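Local coordinates for Endonuclease/exonuclease/phosphatase domain-containing protein (Enterococcus faecalis, PDB 3L1W) that is of unknown function but belongs to the DNase I-like endonuclease/exonuclease/phosphatase family and may act as a 3'-5' RNA exonuclease, at residues H34-L38 with L77-V83; I129-L133 with M145-L149; M164-E170 with E212-Y218; T227-T231 with F243-A247. One frame throughout, in Å; residues are numbered along the deposited sequence. Where two conformers were deposited one is given.

Contact 1 (H34-L38 with L77-V83); sequences HDWSL and LYNEQKV. With SO4 (sulfate ion), chain G.
Lys-82 and Ser-37 hold a sulfate ion between them, and the lysine reaches on from there to Asp-35. The ion probably comes from the crystallisation liquor. Ser-37 OG donates to its O4 over a short 2.5 Å, and Lys-82 NZ bonds O1 at 3.0 Å; Lys-2 N is a further donor. With every torsion beyond CG near 180°, the lysine lies outstretched along the 34-38 loop, its CD 3.5 Å from Ser-37 OG, and crosses the Asp-35 side chain at about a right angle. The salt bridge it makes there is long, Asp-35 OD2 to Lys-82 NZ 3.7 Å, and a water bridges the pair, accepting from NZ and donating to OD2. A second water accepts hydrogen bonds from Lys-82 NZ and Asn-79 ND2.

In the fold, this is where the loop after helix 20-34 enters strand 38-44, beside the end of strand 73-78, in one of the two sheets of a DNase I-like sandwich. Leu-38 and Tyr-78 form an antiparallel non-hydrogen-bonded pair with their CB atoms 4.0 Å apart, and Leu-38 packs on Phe-126 and Val-128 of the facing sheet. One step along, Asn-79 N donates to Ser-37 O (3.0 Å, 161° at the hydrogen). Asn-79 then turns the chain: its OD1 accepts from Gln-81 N at 2.8 Å, an Asx turn, while its carbonyl takes both Lys-82 N and Val-83 N. The side chain of Trp-36 leaves its backbone away from the 77-83 segment, and NE1 bonds Glu-246 OE1.

Contact 2 (I129-L133 with M145-L149); sequences INVHL and MTVIL
Two successive bends, chi2 60° and chi3 61°, fold the Met-145 side chain, built as selenomethionine, so that its terminal methyl CE turns back to the strand. There CE settles 4.0 Å from Leu-133 CD1 and 4.1 Å from Val-131 CG1, and the Met-145 and Val-131 side chains cross at about a right angle. Ile-148 uses both of its branches. Its CG2 meets Ile-129 CG2 at 3.9 Å, the two isoleucines sliding past each other in opposite directions, while the extended CG1 arm carries CD1 to within 4.3 Å of Leu-133 CD2.

The backbones stay well apart: strand 129-132 and helix 145-149 run nearly antiparallel, at 168°, with axes 10.6 Å from each other. Helix 138-151 lies on the outer face of the six-stranded sheet, one of the two sheets of the sandwich. Asn-130 and His-132 point away from the helix and touch strand 38-44 of the other sheet. On the helix side Met-145 also packs on Phe-167, Val-175 and Val-179.

No hydrogen bond joins the two segments. With methyl groups meeting methyl groups and every touching residue buried, this side of the helix is probably held by dispersion and the exclusion of water, so that shape sets its position more than bond direction.

Contact 3 (M164-E170 with E212-Y218); sequences MGDFNAE and EEIDYIY
Phe-167 and Tyr-216 make the dense side of this contact. The tyrosine turns its edge to the phenylalanine face in a T-shaped pair, centroids 5.3 Å apart and planes at 63°. Tyr-218 completes the aromatic cluster, meeting Phe-167 CZ with its CD2 at 3.5 Å, and His-176 packs against the same group. Tyr-216 OH is fixed by a bond of 2.8 Å to Glu-213 O, which it approaches from above the carbonyl plane.

Alongside, residues 164-166 pair antiparallel with 215-217, the chain turning a corner at Gly-165. Gly-165 and Tyr-216 are a hydrogen-bonded pair, exchanging both N-H...O bonds, and Phe-167 N adds one to Ile-214 O (2.8 Å). The sequence Gly-Asp-Phe-Asn matches the GDxN signature that lines the active site in relatives, so Asp-166 and Asn-168 probably lie in that pocket here. Asp-166 OD1 closes an Asx turn by accepting from Asn-168 N at 2.9 Å, and its OD2 takes Asn-7 ND2. Its neighbour Asp-215 bonds Thr-198 and His-242 through OD2.

At the other end, the partly exposed Glu-170 bends at chi2 (-84°) to offer its carboxylate to Glu-213 N, which makes only weak bonds to OE1 and OE2, the latter at 3.2 Å. Glu-212 and Glu-213 bring further carboxylates near, and a water bridges each of them to Glu-170, probably easing the repulsion.

Contact 4 (T227-T231 with F243-A247); sequences TASLT and FPLEA. With FMT (formic acid), chain T.
Antiparallel strands 222-229 and 245-251, neighbours in the seven-stranded sheet of the DNase I-like fold, are joined here by backbone hydrogen bonds. Ala-228 and Glu-246 are the hydrogen-bonded pair: Glu-246 N gives a nearly straight bond to Ala-228 O (2.8 Å, 172°), whereas Ala-228 N comes to Glu-246 O from above the carbonyl plane. Leu-230 N continues the pairing beyond the strand with a bond of 2.9 Å to Pro-244 O. Thr-227 with Ala-247 and Ser-229 with Leu-245 are non-hydrogen-bonded pairs on the other face.

Glu-246 places CG between its backbone N and carbonyl carbon (chi1 71°), against Ala-228 CB at 3.9 Å, and its OE2 ends in a salt bridge with Lys-2. Leu-230 crosses Pro-244 at about a right angle, with CD1 4.0 Å from the proline CB. Phe-33 of the second subunit packs on Ala-228, Leu-230 and Glu-246, so this part of the sheet faces the dimer interface. A formic acid molecule, probably from the crystallisation liquor, sits there too, taking a short bond from Thr-231 OG1 and another from Ser-233 N of the second subunit. The Thr-231 methyl meanwhile makes a CH-pi contact, CG2 lying over the Phe-243 ring face, 4.0 Å from the centroid and 15° off the normal.

How the contacts relate
All four contacts are largely buried, but contact 3 lies nearest the centre of the chain, about 8 Å between centres, and contact 1 farthest, about 15 Å. Contacts 1 and 4 join strands of the same seven-stranded sheet and meet where Leu-230 packs on His-34 and Trp-36; each binds a small molecule, probably from the crystallisation liquor, at one end, and contact 4 also borders the second subunit. Contacts 2 and 3 share the six-stranded sheet, yet contact 2 is wholly apolar while contact 3 carries the carboxylates of the probable active site. Across the sandwich, Ile-217 and Tyr-216 of contact 3 pack on Leu-245 of contact 4, and Met-164 touches Leu-38 of contact 1.

Contact 1 (H34-L38 with L77-V83)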
# COMPACT_ATOMS: atom_id res chain seq x y z
N HIS A 34 0.71 5.79 3.40
CA HIS A 34 0.41 4.65 4.25
C HIS A 34 -0.28 5.04 5.57
O HIS A 34 -1.12 4.28 6.08
CB HIS A 34 1.63 3.75 4.41
CG HIS A 34 2.02 3.09 3.13
ND1 HIS A 34 1.41 1.95 2.67
CD2 HIS A 34 2.90 3.46 2.16
CE1 HIS A 34 1.91 1.62 1.49
NE2 HIS A 34 2.81 2.53 1.16
N ASP A 35 0.06 6.22 6.09
CA ASP A 35 -0.77 6.90 7.07
C ASP A 35 -1.02 6.06 8.32
O ASP A 35 -2.15 5.99 8.82
CB ASP A 35 -2.09 7.28 6.41
CG ASP A 35 -2.91 8.27 7.21
OD1 ASP A 35 -2.33 9.14 7.88
OD2 ASP A 35 -4.15 8.19 7.13
N TRP A 36 0.03 5.42 8.82
CA TRP A 36 -0.08 4.59 10.03
C TRP A 36 -0.41 5.43 11.26
O TRP A 36 -0.33 6.66 11.22
CB TRP A 36 1.25 3.87 10.28
CG TRP A 36 1.87 3.21 9.07
CD1 TRP A 36 1.50 2.01 8.50
CD2 TRP A 36 2.99 3.68 8.32
NE1 TRP A 36 2.33 1.73 7.43
CE2 TRP A 36 3.25 2.73 7.30
CE3 TRP A 36 3.80 4.82 8.39
CZ2 TRP A 36 4.28 2.89 6.37
CZ3 TRP A 36 4.82 4.97 7.48
CH2 TRP A 36 5.06 4.01 6.49
N SER A 37 -0.80 4.77 12.36
CA SER A 37 -0.90 5.47 13.64
C SER A 37 0.44 6.01 14.08
O SER A 37 0.53 7.12 14.61
CB SER A 37 -1.42 4.54 14.75
OG SER A 37 -2.82 4.35 14.67
N LEU A 38 1.50 5.22 13.86
CA LEU A 38 2.83 5.65 14.26
C LEU A 38 3.88 4.90 13.44
O LEU A 38 3.61 3.81 12.94
CB LEU A 38 3.06 5.42 15.75
CG LEU A 38 3.01 3.97 16.22
CD1 LEU A 38 4.41 3.37 16.20
CD2 LEU A 38 2.43 3.89 17.63
N LEU A 77 7.31 8.99 14.54
CA LEU A 77 6.25 9.81 13.98
C LEU A 77 4.94 9.24 14.47
O LEU A 77 4.77 8.02 14.50
CB LEU A 77 6.29 9.74 12.45
CG LEU A 77 7.60 10.15 11.77
CD1 LEU A 77 7.48 10.04 10.25
CD2 LEU A 77 8.00 11.56 12.18
N TYR A 78 4.01 10.10 14.85
CA TYR A 78 2.70 9.61 15.28
C TYR A 78 1.60 10.60 14.95
O TYR A 78 1.83 11.81 14.82
CB TYR A 78 2.70 9.23 16.77
CG TYR A 78 2.98 10.37 17.72
CD1 TYR A 78 1.94 11.01 18.39
CD2 TYR A 78 4.27 10.81 17.94
CE1 TYR A 78 2.20 12.05 19.28
CE2 TYR A 78 4.54 11.85 18.83
CZ TYR A 78 3.49 12.46 19.48
OH TYR A 78 3.76 13.50 20.35
N ASN A 79 0.39 10.07 14.81
CA ASN A 79 -0.79 10.88 14.52
C ASN A 79 -1.56 11.08 15.81
O ASN A 79 -2.09 10.12 16.37
CB ASN A 79 -1.66 10.15 13.50
CG ASN A 79 -2.94 10.89 13.16
OD1 ASN A 79 -3.38 11.76 13.89
ND2 ASN A 79 -3.55 10.52 12.03
N GLU A 80 -1.61 12.32 16.30
CA GLU A 80 -2.24 12.61 17.58
C GLU A 80 -3.74 12.33 17.65
O GLU A 80 -4.30 12.19 18.74
CB GLU A 80 -1.93 14.04 18.02
CG GLU A 80 -0.48 14.21 18.48
CD GLU A 80 -0.15 15.64 18.86
OE1 GLU A 80 -0.96 16.27 19.58
OE2 GLU A 80 0.91 16.14 18.45
N GLN A 81 -4.39 12.23 16.49
CA GLN A 81 -5.80 11.86 16.48
C GLN A 81 -5.98 10.36 16.72
O GLN A 81 -7.08 9.90 17.00
CB GLN A 81 -6.44 12.21 15.14
CG GLN A 81 -6.59 13.68 14.86
CD GLN A 81 -7.52 13.94 13.68
OE1 GLN A 81 -7.08 14.02 12.53
NE2 GLN A 81 -8.82 14.05 13.97
N LYS A 82 -4.89 9.61 16.60
CA LYS A 82 -4.93 8.15 16.74
C LYS A 82 -4.24 7.67 18.02
O LYS A 82 -4.72 6.75 18.69
CB LYS A 82 -4.28 7.48 15.52
CG LYS A 82 -5.03 7.76 14.21
CD LYS A 82 -4.37 7.05 13.04
CE LYS A 82 -5.15 7.27 11.74
NZ LYS A 82 -4.41 6.73 10.56
N VAL A 83 -3.11 8.28 18.35
CA VAL A 83 -2.40 7.94 19.59
C VAL A 83 -1.84 9.20 20.21
O VAL A 83 -1.45 10.13 19.51
CB VAL A 83 -1.24 6.96 19.37
CG1 VAL A 83 -1.75 5.61 18.85
CG2 VAL A 83 -0.20 7.55 18.42
S SO4 G . -4.61 3.08 11.76
O1 SO4 G . -3.83 3.76 10.72
O2 SO4 G . -5.68 3.98 12.19
O3 SO4 G . -5.18 1.85 11.23
O4 SO4 G . -3.75 2.78 12.91
O HOH W 1 -1.97 8.61 10.47
O HOH W 2 -6.18 6.81 8.60

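Contact 2 (I129-L133 with M145-L149)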
# COMPACT_ATOMS: atom_id res chain seq x y z
N ILE A 129 9.46 1.19 21.46
CA ILE A 129 10.91 1.33 21.55
C ILE A 129 11.49 1.28 20.14
O ILE A 129 11.32 0.29 19.44
CB ILE A 129 11.56 0.19 22.37
CG1 ILE A 129 10.91 0.08 23.76
CG2 ILE A 129 13.06 0.40 22.48
CD1 ILE A 129 11.34 -1.18 24.54
N ASN A 130 12.15 2.36 19.73
CA ASN A 130 12.75 2.48 18.40
C ASN A 130 14.18 1.95 18.47
O ASN A 130 15.03 2.52 19.15
CB ASN A 130 12.75 3.94 17.96
CG ASN A 130 13.18 4.12 16.51
OD1 ASN A 130 13.83 3.26 15.94
ND2 ASN A 130 12.81 5.26 15.93
N VAL A 131 14.42 0.84 17.76
CA VAL A 131 15.68 0.12 17.77
C VAL A 131 16.58 0.47 16.57
O VAL A 131 16.13 0.42 15.43
CB VAL A 131 15.40 -1.40 17.69
CG1 VAL A 131 16.69 -2.19 17.56
CG2 VAL A 131 14.60 -1.86 18.92
N HIS A 132 17.85 0.80 16.82
CA HIS A 132 18.84 0.75 15.75
C HIS A 132 20.16 0.28 16.31
O HIS A 132 20.92 1.05 16.90
CB HIS A 132 19.02 2.11 15.06
CG HIS A 132 19.80 2.01 13.78
ND1 HIS A 132 20.21 3.12 13.07
CD2 HIS A 132 20.23 0.93 13.08
CE1 HIS A 132 20.88 2.72 11.99
NE2 HIS A 132 20.90 1.40 11.98
N LEU A 133 20.44 -1.01 16.14
CA LEU A 133 21.62 -1.60 16.77
C LEU A 133 22.84 -1.42 15.90
O LEU A 133 22.72 -1.16 14.71
CB LEU A 133 21.39 -3.08 17.07
CG LEU A 133 20.16 -3.40 17.93
CD1 LEU A 133 20.04 -4.89 18.18
CD2 LEU A 133 20.22 -2.63 19.24
N MSE A 145 21.29 -4.35 22.83
CA MSE A 145 19.94 -4.78 23.17
C MSE A 145 19.85 -5.10 24.66
O MSE A 145 18.81 -4.88 25.28
CB MSE A 145 19.52 -5.98 22.33
CG MSE A 145 18.15 -6.55 22.70
SE MSE A 145 16.70 -5.25 22.49
CE MSE A 145 16.90 -4.94 20.58
N THR A 146 20.94 -5.58 25.23
CA THR A 146 20.99 -5.86 26.66
C THR A 146 20.73 -4.57 27.44
O THR A 146 19.98 -4.56 28.41
CB THR A 146 22.34 -6.49 27.06
OG1 THR A 146 22.46 -7.77 26.41
CG2 THR A 146 22.43 -6.69 28.57
N VAL A 147 21.36 -3.48 27.00
CA VAL A 147 21.13 -2.18 27.63
C VAL A 147 19.67 -1.73 27.49
O VAL A 147 19.07 -1.27 28.45
CB VAL A 147 22.08 -1.10 27.08
CG1 VAL A 147 21.77 0.26 27.70
CG2 VAL A 147 23.52 -1.49 27.34
N ILE A 148 19.09 -1.87 26.30
CA ILE A 148 17.68 -1.53 26.13
C ILE A 148 16.82 -2.32 27.12
O ILE A 148 15.97 -1.75 27.82
CB ILE A 148 17.18 -1.84 24.70
CG1 ILE A 148 17.93 -0.97 23.70
CG2 ILE A 148 15.65 -1.63 24.58
CD1 ILE A 148 17.48 -1.15 22.26
N LEU A 149 17.02 -3.62 27.17
CA LEU A 149 16.16 -4.48 27.97
C LEU A 149 16.31 -4.23 29.47
O LEU A 149 15.35 -4.36 30.23
CB LEU A 149 16.40 -5.95 27.64
CG LEU A 149 16.01 -6.29 26.20
CD1 LEU A 149 16.27 -7.75 25.88
CD2 LEU A 149 14.55 -5.95 25.95

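Contact 3 (M164-E170 with E212-Y218)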
# COMPACT_ATOMS: atom_id res chain seq x y z
N MSE A 164 10.65 -2.09 17.89
CA MSE A 164 10.63 -1.96 16.43
C MSE A 164 11.87 -1.29 15.91
O MSE A 164 12.30 -0.27 16.44
CB MSE A 164 9.44 -1.08 16.01
CG MSE A 164 8.18 -1.33 16.77
SE MSE A 164 6.77 -0.09 16.25
CE MSE A 164 6.49 -0.76 14.47
N GLY A 165 12.43 -1.83 14.84
CA GLY A 165 13.50 -1.10 14.18
C GLY A 165 14.49 -1.97 13.44
O GLY A 165 14.21 -3.11 13.06
N ASP A 166 15.66 -1.39 13.23
CA ASP A 166 16.71 -2.00 12.46
C ASP A 166 17.68 -2.69 13.42
O ASP A 166 18.46 -2.04 14.13
CB ASP A 166 17.40 -0.91 11.64
CG ASP A 166 18.51 -1.45 10.76
OD1 ASP A 166 18.92 -2.62 10.94
OD2 ASP A 166 18.97 -0.69 9.89
N PHE A 167 17.62 -4.02 13.46
CA PHE A 167 18.45 -4.81 14.37
C PHE A 167 19.83 -5.05 13.79
O PHE A 167 20.72 -5.51 14.50
CB PHE A 167 17.79 -6.16 14.70
CG PHE A 167 16.64 -6.06 15.66
CD1 PHE A 167 16.62 -6.82 16.82
CD2 PHE A 167 15.58 -5.22 15.39
CE1 PHE A 167 15.54 -6.73 17.70
CE2 PHE A 167 14.51 -5.12 16.28
CZ PHE A 167 14.50 -5.87 17.43
N ASN A 168 20.00 -4.76 12.50
CA ASN A 168 21.26 -5.07 11.82
C ASN A 168 21.67 -6.53 12.00
O ASN A 168 22.85 -6.86 11.96
CB ASN A 168 22.40 -4.15 12.31
CG ASN A 168 22.58 -2.92 11.43
OD1 ASN A 168 22.58 -3.03 10.19
ND2 ASN A 168 22.77 -1.76 12.04
N ALA A 169 20.68 -7.42 12.17
CA ALA A 169 20.97 -8.82 12.45
C ALA A 169 19.96 -9.73 11.77
O ALA A 169 18.76 -9.53 11.90
CB ALA A 169 20.95 -9.09 13.96
N GLU A 170 20.46 -10.74 11.05
CA GLU A 170 19.60 -11.78 10.50
C GLU A 170 19.06 -12.65 11.65
O GLU A 170 19.57 -12.60 12.77
CB GLU A 170 20.34 -12.64 9.47
CG GLU A 170 20.98 -11.84 8.33
CD GLU A 170 20.02 -11.54 7.18
OE1 GLU A 170 19.04 -12.29 6.96
OE2 GLU A 170 20.26 -10.53 6.48
N GLU A 212 18.24 -8.80 2.75
CA GLU A 212 18.62 -9.07 4.13
C GLU A 212 17.43 -8.83 5.05
O GLU A 212 16.68 -7.87 4.88
CB GLU A 212 19.80 -8.17 4.54
CG GLU A 212 21.04 -8.38 3.68
CD GLU A 212 22.22 -7.55 4.13
OE1 GLU A 212 22.26 -7.18 5.32
OE2 GLU A 212 23.10 -7.25 3.30
N GLU A 213 17.24 -9.73 6.02
CA GLU A 213 16.17 -9.59 7.01
C GLU A 213 16.75 -8.95 8.26
O GLU A 213 17.18 -9.65 9.19
CB GLU A 213 15.57 -10.95 7.36
CG GLU A 213 14.91 -11.65 6.19
CD GLU A 213 14.53 -13.09 6.49
OE1 GLU A 213 14.71 -13.53 7.65
OE2 GLU A 213 14.08 -13.78 5.56
N ILE A 214 16.78 -7.62 8.29
CA ILE A 214 17.42 -6.94 9.41
C ILE A 214 16.48 -6.00 10.18
O ILE A 214 16.81 -5.59 11.30
CB ILE A 214 18.71 -6.19 8.98
CG1 ILE A 214 18.42 -5.15 7.89
CG2 ILE A 214 19.79 -7.19 8.54
CD1 ILE A 214 19.68 -4.34 7.50
N ASP A 215 15.32 -5.70 9.61
CA ASP A 215 14.32 -4.88 10.31
C ASP A 215 13.24 -5.78 10.87
O ASP A 215 12.85 -6.74 10.21
CB ASP A 215 13.70 -3.88 9.34
CG ASP A 215 14.73 -2.96 8.73
OD1 ASP A 215 15.22 -2.08 9.44
OD2 ASP A 215 15.05 -3.13 7.53
N TYR A 216 12.75 -5.45 12.06
CA TYR A 216 11.81 -6.30 12.80
C TYR A 216 10.78 -5.50 13.56
O TYR A 216 11.04 -4.38 14.01
CB TYR A 216 12.56 -7.18 13.80
CG TYR A 216 13.46 -8.20 13.15
CD1 TYR A 216 13.04 -9.52 13.01
CD2 TYR A 216 14.70 -7.84 12.65
CE1 TYR A 216 13.85 -10.46 12.39
CE2 TYR A 216 15.51 -8.77 12.02
CZ TYR A 216 15.08 -10.07 11.90
OH TYR A 216 15.90 -10.98 11.28
N ILE A 217 9.60 -6.10 13.71
CA ILE A 217 8.60 -5.59 14.63
C ILE A 217 8.32 -6.71 15.63
O ILE A 217 7.66 -7.70 15.30
CB ILE A 217 7.31 -5.15 13.91
CG1 ILE A 217 7.61 -3.98 12.97
CG2 ILE A 217 6.22 -4.78 14.91
CD1 ILE A 217 6.36 -3.50 12.18
N TYR A 218 8.84 -6.55 16.84
CA TYR A 218 8.65 -7.52 17.91
C TYR A 218 7.54 -7.04 18.83
O TYR A 218 7.44 -5.84 19.14
CB TYR A 218 9.95 -7.69 18.71
CG TYR A 218 10.89 -8.74 18.15
CD1 TYR A 218 10.67 -10.09 18.39
CD2 TYR A 218 12.01 -8.38 17.41
CE1 TYR A 218 11.53 -11.06 17.89
CE2 TYR A 218 12.89 -9.34 16.90
CZ TYR A 218 12.63 -10.68 17.15
OH TYR A 218 13.48 -11.65 16.67
O HOH W 3 17.27 -13.85 8.51
O HOH W 4 22.55 -9.14 6.95

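Contact 4 (T227-T231 with F243-A247)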
# COMPACT_ATOMS: atom_id res chain seq x y z
N THR A 227 1.13 -8.50 8.73
CA THR A 227 2.36 -7.73 8.59
C THR A 227 2.63 -7.58 7.10
O THR A 227 2.09 -8.32 6.29
CB THR A 227 3.56 -8.41 9.27
OG1 THR A 227 3.70 -9.74 8.76
CG2 THR A 227 3.37 -8.48 10.79
N ALA A 228 3.47 -6.61 6.75
CA ALA A 228 3.86 -6.42 5.35
C ALA A 228 5.20 -5.72 5.22
O ALA A 228 5.56 -4.88 6.04
CB ALA A 228 2.79 -5.64 4.58
N SER A 229 5.94 -6.07 4.17
CA SER A 229 7.11 -5.30 3.74
C SER A 229 6.67 -4.54 2.50
O SER A 229 6.19 -5.15 1.54
CB SER A 229 8.28 -6.22 3.40
OG SER A 229 8.78 -6.86 4.57
N LEU A 230 6.85 -3.22 2.49
CA LEU A 230 6.27 -2.38 1.45
C LEU A 230 7.28 -2.07 0.35
O LEU A 230 8.32 -1.48 0.61
CB LEU A 230 5.75 -1.07 2.08
CG LEU A 230 4.77 -1.30 3.24
CD1 LEU A 230 4.36 0.01 3.88
CD2 LEU A 230 3.54 -2.07 2.74
N THR A 231 6.97 -2.48 -0.88
CA THR A 231 7.93 -2.37 -1.99
C THR A 231 7.70 -1.14 -2.87
O THR A 231 8.12 -1.12 -4.03
CB THR A 231 7.94 -3.66 -2.86
OG1 THR A 231 6.65 -3.85 -3.45
CG2 THR A 231 8.28 -4.88 -2.00
N PHE A 243 13.05 -1.46 2.78
CA PHE A 243 11.59 -1.32 2.67
C PHE A 243 11.03 -0.98 4.04
O PHE A 243 11.53 -1.48 5.05
CB PHE A 243 10.95 -2.65 2.25
CG PHE A 243 11.37 -3.15 0.90
CD1 PHE A 243 11.45 -2.27 -0.17
CD2 PHE A 243 11.66 -4.49 0.70
CE1 PHE A 243 11.83 -2.73 -1.43
CE2 PHE A 243 12.03 -4.96 -0.56
CZ PHE A 243 12.12 -4.08 -1.63
N PRO A 244 9.97 -0.16 4.10
CA PRO A 244 9.23 -0.07 5.35
C PRO A 244 8.65 -1.44 5.72
O PRO A 244 8.32 -2.26 4.84
CB PRO A 244 8.07 0.89 5.03
CG PRO A 244 8.49 1.61 3.77
CD PRO A 244 9.37 0.65 3.02
N LEU A 245 8.51 -1.66 7.02
CA LEU A 245 7.91 -2.88 7.53
C LEU A 245 6.73 -2.41 8.36
O LEU A 245 6.89 -1.56 9.24
CB LEU A 245 8.91 -3.62 8.43
CG LEU A 245 8.46 -4.86 9.19
CD1 LEU A 245 7.92 -5.92 8.23
CD2 LEU A 245 9.65 -5.42 10.01
N GLU A 246 5.55 -2.94 8.08
CA GLU A 246 4.38 -2.56 8.85
C GLU A 246 3.67 -3.75 9.51
O GLU A 246 3.87 -4.90 9.13
CB GLU A 246 3.40 -1.76 7.98
CG GLU A 246 2.68 -2.56 6.92
CD GLU A 246 1.45 -1.83 6.38
OE1 GLU A 246 1.52 -0.61 6.13
OE2 GLU A 246 0.40 -2.48 6.23
N ALA A 247 2.90 -3.45 10.55
CA ALA A 247 2.07 -4.45 11.20
C ALA A 247 0.72 -3.86 11.54
O ALA A 247 0.59 -2.66 11.78
CB ALA A 247 2.75 -4.97 12.47
C FMT T . 4.24 -6.56 -2.73
O1 FMT T . 4.43 -7.76 -2.54
O2 FMT T . 5.05 -5.80 -3.26